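Local atomic coordinates of septation protein imp2 (Schizosaccharomyces pombe, PDB entry 5C1F), a protein that binds phospholipid membranes through this F-BAR domain and is required for normal septation, acting in disassembly of the medial ring. Residues L231-S234 against R235-N239; R219-L222 against K223-W227. One frame throughout, in Å; residues are numbered along the deposited sequence.

How the contacts relate
Contact 2 (219-222 with 223-227) precedes contact 1 (231-234 with 235-239) along the chain. Both lie on one long helix, 162-252, separated by residues 228-230, with their centres about 18 Å apart. Each is local, made between residues of adjoining turns, and the two do not touch each other beyond that shared helix. Contact 2 lies closer in space to the centre of the chain, about 9 Å from it against about 19 Å for contact 1. At both places the helix is packed between helices 18-59 and 69-155 of its own chain and the second subunit, as in the helical bundle of an F-BAR dimer.

Contact 1. Residues L231-S234 against R235-N239; sequences LLIS and RSCFN
I233 and C237 meet one turn apart on helix 162-252, joined first by their backbones: C237 N donates to I233 O over 3.0 Å. The same i to i+4 pattern runs through the whole segment pair. R235 N binds L231 O, S236 N binds L232 O, and F238 N binds S234 O at 2.9 Å, the last being the straightest of the four with an N-H...O angle of 165°.

Apolar contact between the side chains of the two segments is slight. I233 CG2 stands 4.4 Å from C237 SG, a loose touch. More of the packing goes outward: L232 lies on L95, L96 and V100 of helix 69-155, I233 touches R44 of helix 18-59, and C244 of the second subunit packs on both I233 and S234.

Polar atoms meet in several ways. The thiol of C237 lies close over the preceding turn because SG is anti to the carbonyl carbon and beside the backbone N (chi1 -64°), which puts it 3.2 Å from I233 O. On another side of the helix R235 CB rests 3.4 Å from L231 O before the rest of the arginine runs away from 231-234. Its flat guanidinium is covered on one face by N239 OD1, which sits 3.4 Å above the plane and over its centre, while N239 ND2 is hydrogen-bonded to S88 OG. S234 OG hydrogen-bonds T230 O one turn back and also D241 OD1 and R248 NH2 of the second subunit.

The local cohesion is therefore mainly that of the helical backbone, while L232, I233, S234 and S236 turn their side chains to other helices or to the dimer interface; the hydroxyl of S234, bonded to its own helix and across that interface, is one of the polar links between the subunits.

Contact 2. Residues R219-L222 against K223-W227; sequences RHFL and KSVMW
F221 and V225, one helical turn apart, meet at a slant, and the valine methyl CG2 comes over one face of the phenyl ring. It sits 3.8 Å from the ring centroid and 26° off the normal, a CH-pi contact displaced toward the rim. The nearest ring atom is F221 CE1, 3.4 Å from V225 CG2. The phenylalanine reaches this place with CG anti to the backbone N (chi1 163°). The ring also stacks with Y107 and touches A103 of helix 69-155 and N34 of helix 18-59, while V225 continues onto V100 and F104.

Beside this pair S224 turns its hydroxyl back along the helix. With OG between the backbone N and the carbonyl carbon (chi1 66°), it donates to F221 O over 2.7 Å, coming in at a slant to the C=O. The same carbonyl takes V225 N at 3.0 Å from nearly straight ahead, so two donors grip one oxygen.

K223 lies along another side of the helix, its CG 3.3 Å from R219 O, the acceptor of its own backbone N-H. At the end of its chain NZ hydrogen-bonds C254 O of the second subunit. R219 extends the other way, to salt bridges with E215 and with D259 of the second subunit. M226 curls back until its CE is 3.6 Å from L222 O, which also accepts M226 N.

One side of this turn thus offers an aromatic-aliphatic surface to the helices of its own chain, whereas the basic side chains supply charge and hydrogen bonds to the dimer interface, and the carbonyl oxygen of F221, which accepts two hydrogen bonds, holds the serine hydroxyl against its own helix.

Contact 1. Residues L231-S234 against R235-N239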
ATOM      1  N   LEU A 231       2.437  15.357  -2.161  1.00 21.49           N
ATOM      2  CA  LEU A 231       2.229  15.782  -0.784  1.00 25.90           C
ATOM      3  C   LEU A 231       1.478  14.709  -0.010  1.00 22.08           C
ATOM      4  O   LEU A 231       1.804  14.411   1.139  1.00 19.26           O
ATOM      5  CB  LEU A 231       1.460  17.101  -0.733  1.00 28.94           C
ATOM      6  CG  LEU A 231       2.190  18.340  -1.242  1.00 25.27           C
ATOM      7  CD1 LEU A 231       1.328  19.572  -1.033  1.00 21.11           C
ATOM      8  CD2 LEU A 231       3.532  18.489  -0.545  1.00 22.71           C
ATOM      9  N   LEU A 232       0.471  14.133  -0.658  1.00 19.87           N
ATOM     10  CA  LEU A 232      -0.319  13.064  -0.065  1.00 24.02           C
ATOM     11  C   LEU A 232       0.520  11.816   0.212  1.00 22.73           C
ATOM     12  O   LEU A 232       0.387  11.201   1.269  1.00 22.57           O
ATOM     13  CB  LEU A 232      -1.503  12.715  -0.973  1.00 20.97           C
ATOM     14  CG  LEU A 232      -2.589  13.788  -1.040  1.00 27.63           C
ATOM     15  CD1 LEU A 232      -3.694  13.396  -2.020  1.00 16.88           C
ATOM     16  CD2 LEU A 232      -3.153  14.043   0.355  1.00 17.52           C
ATOM     17  N   ILE A 233       1.386  11.443  -0.727  1.00 18.73           N
ATOM     18  CA  ILE A 233       2.216  10.252  -0.543  1.00 17.75           C
ATOM     19  C   ILE A 233       3.284  10.481   0.528  1.00 15.61           C
ATOM     20  O   ILE A 233       3.565   9.597   1.339  1.00 18.62           O
ATOM     21  CB  ILE A 233       2.902   9.814  -1.860  1.00 16.88           C
ATOM     22  CG1 ILE A 233       1.865   9.527  -2.948  1.00 21.72           C
ATOM     23  CG2 ILE A 233       3.760   8.584  -1.632  1.00 15.00           C
ATOM     24  CD1 ILE A 233       0.943   8.369  -2.631  1.00 23.40           C
ATOM     25  N   SER A 234       3.881  11.667   0.527  1.00 16.96           N
ATOM     26  CA  SER A 234       4.865  12.013   1.547  1.00 22.37           C
ATOM     27  C   SER A 234       4.230  12.011   2.938  1.00 22.53           C
ATOM     28  O   SER A 234       4.870  11.622   3.914  1.00 25.49           O
ATOM     29  CB  SER A 234       5.497  13.377   1.257  1.00 23.32           C
ATOM     30  OG  SER A 234       6.378  13.311   0.149  1.00 27.89           O
ATOM     31  N   ARG A 235       2.973  12.442   3.020  1.00 20.08           N
ATOM     32  CA  ARG A 235       2.231  12.422   4.279  1.00 21.82           C
ATOM     33  C   ARG A 235       2.023  10.982   4.735  1.00 23.52           C
ATOM     34  O   ARG A 235       2.134  10.670   5.919  1.00 25.95           O
ATOM     35  CB  ARG A 235       0.883  13.134   4.127  1.00 20.38           C
ATOM     36  CG  ARG A 235       0.009  13.119   5.377  1.00 21.66           C
ATOM     37  CD  ARG A 235       0.643  13.895   6.534  1.00 29.00           C
ATOM     38  NE  ARG A 235      -0.217  13.918   7.718  1.00 33.55           N
ATOM     39  CZ  ARG A 235       0.146  14.402   8.904  1.00 37.63           C
ATOM     40  NH1 ARG A 235       1.361  14.904   9.078  1.00 38.47           N
ATOM     41  NH2 ARG A 235      -0.707  14.383   9.921  1.00 30.63           N
ATOM     42  N   SER A 236       1.727  10.113   3.775  1.00 22.80           N
ATOM     43  CA  SER A 236       1.562   8.691   4.039  1.00 21.14           C
ATOM     44  C   SER A 236       2.845   8.099   4.608  1.00 22.25           C
ATOM     45  O   SER A 236       2.810   7.264   5.514  1.00 14.80           O
ATOM     46  CB  SER A 236       1.160   7.956   2.758  1.00 27.51           C
ATOM     47  OG  SER A 236       1.033   6.565   2.984  1.00 33.98           O
ATOM     48  N   CYS A 237       3.975   8.544   4.071  1.00 15.26           N
ATOM     49  CA  CYS A 237       5.271   8.060   4.518  1.00 24.76           C
ATOM     50  C   CYS A 237       5.576   8.533   5.934  1.00 19.07           C
ATOM     51  O   CYS A 237       6.029   7.758   6.771  1.00 15.82           O
ATOM     52  CB  CYS A 237       6.366   8.514   3.557  1.00 26.70           C
ATOM     53  SG  CYS A 237       6.201   7.817   1.902  1.00 23.77           S
ATOM     54  N   PHE A 238       5.321   9.810   6.196  1.00 20.67           N
ATOM     55  CA  PHE A 238       5.504  10.364   7.532  1.00 21.32           C
ATOM     56  C   PHE A 238       4.670   9.596   8.561  1.00 23.26           C
ATOM     57  O   PHE A 238       5.191   9.144   9.582  1.00 21.36           O
ATOM     58  CB  PHE A 238       5.134  11.852   7.538  1.00 22.32           C
ATOM     59  CG  PHE A 238       5.259  12.506   8.886  1.00 30.19           C
ATOM     60  CD1 PHE A 238       6.484  12.964   9.334  1.00 20.25           C
ATOM     61  CD2 PHE A 238       4.144  12.676   9.701  1.00 19.55           C
ATOM     62  CE1 PHE A 238       6.603  13.575  10.575  1.00 26.11           C
ATOM     63  CE2 PHE A 238       4.259  13.284  10.942  1.00 20.68           C
ATOM     64  CZ  PHE A 238       5.487  13.735  11.379  1.00 21.59           C
ATOM     65  N   ASN A 239       3.380   9.439   8.278  1.00 21.97           N
ATOM     66  CA  ASN A 239       2.470   8.737   9.183  1.00 20.19           C
ATOM     67  C   ASN A 239       2.930   7.316   9.508  1.00 18.50           C
ATOM     68  O   ASN A 239       2.993   6.932  10.677  1.00 17.57           O
ATOM     69  CB  ASN A 239       1.059   8.694   8.595  1.00 20.08           C
ATOM     70  CG  ASN A 239       0.390  10.055   8.581  1.00 27.71           C
ATOM     71  OD1 ASN A 239       0.858  11.000   9.221  1.00 24.37           O
ATOM     72  ND2 ASN A 239      -0.721  10.159   7.858  1.00 25.58           N
TER

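Contact 2. Residues R219-L222 against K223-W227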
ATOM      1  N   ARG A 219      -2.027  24.388 -17.408  1.00 26.16           N
ATOM      2  CA  ARG A 219      -0.699  23.913 -17.052  1.00 29.59           C
ATOM      3  C   ARG A 219      -0.418  24.110 -15.567  1.00 32.84           C
ATOM      4  O   ARG A 219       0.223  23.267 -14.937  1.00 29.62           O
ATOM      5  CB  ARG A 219       0.359  24.614 -17.907  1.00 31.28           C
ATOM      6  CG  ARG A 219       0.219  24.288 -19.388  1.00 29.44           C
ATOM      7  CD  ARG A 219       1.380  24.808 -20.215  1.00 31.38           C
ATOM      8  NE  ARG A 219       1.246  24.404 -21.612  1.00 37.29           N
ATOM      9  CZ  ARG A 219       1.884  23.377 -22.164  1.00 36.88           C
ATOM     10  NH1 ARG A 219       2.724  22.647 -21.441  1.00 32.85           N
ATOM     11  NH2 ARG A 219       1.688  23.084 -23.442  1.00 38.28           N
ATOM     12  N   HIS A 220      -0.901  25.214 -15.006  1.00 31.85           N
ATOM     13  CA  HIS A 220      -0.797  25.425 -13.567  1.00 29.14           C
ATOM     14  C   HIS A 220      -1.615  24.373 -12.828  1.00 27.94           C
ATOM     15  O   HIS A 220      -1.186  23.849 -11.800  1.00 25.44           O
ATOM     16  CB  HIS A 220      -1.265  26.827 -13.179  1.00 33.74           C
ATOM     17  CG  HIS A 220      -0.254  27.899 -13.445  1.00 41.21           C
ATOM     18  ND1 HIS A 220       0.923  28.002 -12.738  1.00 43.99           N
ATOM     19  CD2 HIS A 220      -0.252  28.922 -14.334  1.00 40.12           C
ATOM     20  CE1 HIS A 220       1.613  29.040 -13.182  1.00 46.97           C
ATOM     21  NE2 HIS A 220       0.922  29.614 -14.150  1.00 44.17           N
ATOM     22  N   PHE A 221      -2.793  24.066 -13.363  1.00 24.49           N
ATOM     23  CA  PHE A 221      -3.665  23.068 -12.759  1.00 26.65           C
ATOM     24  C   PHE A 221      -2.987  21.700 -12.695  1.00 31.46           C
ATOM     25  O   PHE A 221      -2.942  21.070 -11.639  1.00 36.53           O
ATOM     26  CB  PHE A 221      -4.983  22.962 -13.531  1.00 26.39           C
ATOM     27  CG  PHE A 221      -5.757  21.712 -13.229  1.00 30.88           C
ATOM     28  CD1 PHE A 221      -6.466  21.588 -12.043  1.00 28.96           C
ATOM     29  CD2 PHE A 221      -5.767  20.652 -14.124  1.00 28.58           C
ATOM     30  CE1 PHE A 221      -7.173  20.431 -11.760  1.00 26.92           C
ATOM     31  CE2 PHE A 221      -6.470  19.493 -13.845  1.00 23.88           C
ATOM     32  CZ  PHE A 221      -7.173  19.382 -12.661  1.00 25.08           C
ATOM     33  N   LEU A 222      -2.456  21.251 -13.827  1.00 28.36           N
ATOM     34  CA  LEU A 222      -1.831  19.934 -13.907  1.00 31.43           C
ATOM     35  C   LEU A 222      -0.621  19.816 -12.983  1.00 26.81           C
ATOM     36  O   LEU A 222      -0.417  18.775 -12.358  1.00 24.30           O
ATOM     37  CB  LEU A 222      -1.432  19.622 -15.353  1.00 20.17           C
ATOM     38  CG  LEU A 222      -2.617  19.327 -16.277  1.00 22.53           C
ATOM     39  CD1 LEU A 222      -2.167  19.035 -17.702  1.00 21.61           C
ATOM     40  CD2 LEU A 222      -3.440  18.171 -15.727  1.00 19.71           C
ATOM     41  N   LYS A 223       0.171  20.881 -12.889  1.00 24.03           N
ATOM     42  CA  LYS A 223       1.311  20.904 -11.975  1.00 26.28           C
ATOM     43  C   LYS A 223       0.878  20.796 -10.510  1.00 28.02           C
ATOM     44  O   LYS A 223       1.456  20.030  -9.740  1.00 27.06           O
ATOM     45  CB  LYS A 223       2.135  22.180 -12.174  1.00 25.79           C
ATOM     46  CG  LYS A 223       2.981  22.196 -13.439  1.00 31.35           C
ATOM     47  CD  LYS A 223       3.770  23.496 -13.549  1.00 34.21           C
ATOM     48  CE  LYS A 223       4.630  23.725 -12.316  1.00 34.83           C
ATOM     49  NZ  LYS A 223       5.292  25.062 -12.329  1.00 37.91           N
ATOM     50  N   SER A 224      -0.140  21.566 -10.130  1.00 25.95           N
ATOM     51  CA  SER A 224      -0.598  21.600  -8.742  1.00 24.55           C
ATOM     52  C   SER A 224      -1.179  20.259  -8.299  1.00 23.29           C
ATOM     53  O   SER A 224      -0.970  19.835  -7.164  1.00 22.73           O
ATOM     54  CB  SER A 224      -1.640  22.706  -8.543  1.00 26.08           C
ATOM     55  OG  SER A 224      -2.831  22.424  -9.258  1.00 31.95           O
ATOM     56  N   VAL A 225      -1.902  19.592  -9.196  1.00 19.57           N
ATOM     57  CA  VAL A 225      -2.505  18.302  -8.875  1.00 28.82           C
ATOM     58  C   VAL A 225      -1.437  17.231  -8.683  1.00 27.17           C
ATOM     59  O   VAL A 225      -1.506  16.440  -7.743  1.00 29.03           O
ATOM     60  CB  VAL A 225      -3.494  17.844  -9.963  1.00 31.04           C
ATOM     61  CG1 VAL A 225      -4.055  16.474  -9.624  1.00 34.09           C
ATOM     62  CG2 VAL A 225      -4.620  18.846 -10.096  1.00 35.71           C
ATOM     63  N   MET A 226      -0.448  17.209  -9.573  1.00 24.36           N
ATOM     64  CA  MET A 226       0.680  16.300  -9.417  1.00 28.02           C
ATOM     65  C   MET A 226       1.449  16.645  -8.148  1.00 22.28           C
ATOM     66  O   MET A 226       1.950  15.760  -7.458  1.00 24.92           O
ATOM     67  CB  MET A 226       1.604  16.351 -10.635  1.00 18.35           C
ATOM     68  CG  MET A 226       1.085  15.561 -11.824  1.00 20.16           C
ATOM     69  SD  MET A 226       2.285  15.393 -13.165  1.00 24.16           S
ATOM     70  CE  MET A 226       2.531  17.107 -13.640  1.00 19.58           C
ATOM     71  N   TRP A 227       1.529  17.934  -7.841  1.00 21.39           N
ATOM     72  CA  TRP A 227       2.167  18.374  -6.611  1.00 25.48           C
ATOM     73  C   TRP A 227       1.390  17.839  -5.411  1.00 26.57           C
ATOM     74  O   TRP A 227       1.976  17.282  -4.484  1.00 23.90           O
ATOM     75  CB  TRP A 227       2.257  19.898  -6.557  1.00 23.07           C
ATOM     76  CG  TRP A 227       3.059  20.411  -5.401  1.00 27.23           C
ATOM     77  CD1 TRP A 227       2.617  20.630  -4.130  1.00 24.68           C
ATOM     78  CD2 TRP A 227       4.447  20.774  -5.412  1.00 31.21           C
ATOM     79  NE1 TRP A 227       3.641  21.106  -3.348  1.00 30.59           N
ATOM     80  CE2 TRP A 227       4.776  21.203  -4.110  1.00 27.71           C
ATOM     81  CE3 TRP A 227       5.443  20.776  -6.394  1.00 22.66           C
ATOM     82  CZ2 TRP A 227       6.057  21.631  -3.766  1.00 24.14           C
ATOM     83  CZ3 TRP A 227       6.715  21.202  -6.050  1.00 23.80           C
ATOM     84  CH2 TRP A 227       7.010  21.623  -4.747  1.00 30.63           C
TER